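Local coordinates for uncharacterized protein with ferredoxin-like fold (Deinococcus radiodurans, PDB 3E8O), which is of unknown function but belongs to the antibiotic biosynthesis monooxygenase family, has a ferredoxin-like fold and may act as an oxidoreductase, at residues Ala92-Ala95 with Leu96-Leu99. Residues are numbered along the deposited sequence; the frame is centred on the assembly and turned at random.
Sequences AIDA and LKHL
Asp94 and Lys97 run side by side, pointing the same way, on the outer face of the last turns of helix 87-98, and a salt bridge joins Asp94 OD1 to Lys97 NZ at 3.3 Å. Lys97 reaches it because its chain, otherwise extended, bends at CG–CD (chi3 -62°); this lays CE against the carboxylate, also 3.3 Å from Asp94 OD1. One step on, the ring of His98 turns an edge to the preceding turn: CD2 meets Asp94 O at 3.1 Å, with the oxygen near the ring plane. Of the backbone bonds, Leu96 N to Ala92 O (3.1 Å, 146° at the hydrogen) is the one that is not weak; Ile93 O, Asp94 O and Ala95 O each take two weak bonds, from the third and fourth residues on.

The inner face is largely apolar. Leu96, buried, packs on Leu36 of helix 33-47 and on Val101 and Leu104, and Leu99 on His35 and His32. The small Ala92 and Ala95, touching Ile43 and Leu39 respectively, are consistent with close packing of the two helices. Ile93 meets Met118 of the second subunit.

The chemistry is that of an amphipathic helix end: apolar side chains hold it against helix 33-47 in this ferredoxin-like fold, while the i to i+3 ion pair, on the solvent side, probably adds only modest stability.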
loop_
_atom_site.group_PDB
_atom_site.type_symbol
_atom_site.label_atom_id
_atom_site.label_comp_id
_atom_site.label_asym_id
_atom_site.label_seq_id
_atom_site.Cartn_x
_atom_site.Cartn_y
_atom_site.Cartn_z
ATOM N N ALA A 92 -19.411 -0.630 6.716
ATOM C CA ALA A 92 -18.036 -0.348 7.153
ATOM C C ALA A 92 -17.821 1.151 7.292
ATOM O O ALA A 92 -17.193 1.632 8.234
ATOM C CB ALA A 92 -17.021 -0.945 6.152
ATOM N N ILE A 93 -18.342 1.915 6.339
ATOM C CA ILE A 93 -18.244 3.377 6.393
ATOM C C ILE A 93 -18.945 3.903 7.618
ATOM O O ILE A 93 -18.450 4.796 8.335
ATOM C CB ILE A 93 -18.788 4.029 5.098
ATOM C CG1 ILE A 93 -17.829 3.665 3.957
ATOM C CG2 ILE A 93 -19.007 5.506 5.318
ATOM C CD1 ILE A 93 -18.351 3.921 2.565
ATOM N N ASP A 94 -20.078 3.301 7.914
ATOM C CA ASP A 94 -20.852 3.721 9.089
ATOM C C ASP A 94 -20.071 3.464 10.378
ATOM O O ASP A 94 -20.037 4.293 11.316
ATOM C CB ASP A 94 -22.226 3.046 9.118
ATOM C CG ASP A 94 -23.210 3.730 8.170
ATOM O OD1 ASP A 94 -22.949 4.904 7.802
ATOM O OD2 ASP A 94 -24.241 3.114 7.803
ATOM N N ALA A 95 -19.410 2.327 10.405
ATOM C CA ALA A 95 -18.601 1.942 11.569
ATOM C C ALA A 95 -17.482 2.964 11.827
ATOM O O ALA A 95 -17.114 3.269 12.995
ATOM C CB ALA A 95 -18.069 0.484 11.422
ATOM N N LEU A 96 -16.932 3.500 10.749
ATOM C CA LEU A 96 -15.862 4.499 10.868
ATOM C C LEU A 96 -16.342 5.746 11.583
ATOM O O LEU A 96 -15.622 6.359 12.386
ATOM C CB LEU A 96 -15.286 4.888 9.503
ATOM C CG LEU A 96 -14.525 3.812 8.746
ATOM C CD1 LEU A 96 -14.151 4.321 7.325
ATOM C CD2 LEU A 96 -13.285 3.322 9.482
ATOM N N LYS A 97 -17.590 6.101 11.319
ATOM C CA LYS A 97 -18.188 7.304 11.924
ATOM C C LYS A 97 -18.137 7.168 13.411
ATOM O O LYS A 97 -17.865 8.110 14.165
ATOM C CB LYS A 97 -19.655 7.548 11.472
ATOM C CG LYS A 97 -19.801 8.157 10.091
ATOM C CD LYS A 97 -21.275 8.602 9.735
ATOM C CE LYS A 97 -22.273 7.461 9.723
ATOM N NZ LYS A 97 -23.663 7.845 9.215
ATOM N N HIS A 98 -18.391 5.958 13.839
ATOM C CA HIS A 98 -18.447 5.672 15.264
ATOM C C HIS A 98 -17.115 5.553 15.972
ATOM O O HIS A 98 -17.029 5.596 17.206
ATOM C CB HIS A 98 -19.371 4.498 15.516
ATOM C CG HIS A 98 -20.780 4.836 15.155
ATOM N ND1 HIS A 98 -21.585 5.613 15.966
ATOM C CD2 HIS A 98 -21.477 4.636 14.013
ATOM C CE1 HIS A 98 -22.746 5.802 15.364
ATOM N NE2 HIS A 98 -22.704 5.226 14.176
ATOM N N LEU A 99 -16.072 5.409 15.163
ATOM C CA LEU A 99 -14.710 5.384 15.654
ATOM C C LEU A 99 -14.083 6.783 15.489
ATOM O O LEU A 99 -12.869 6.996 15.710
ATOM C CB LEU A 99 -13.872 4.320 14.898
ATOM C CG LEU A 99 -14.273 2.855 15.046
ATOM C CD1 LEU A 99 -13.334 2.004 14.200
ATOM C CD2 LEU A 99 -14.220 2.446 16.523
#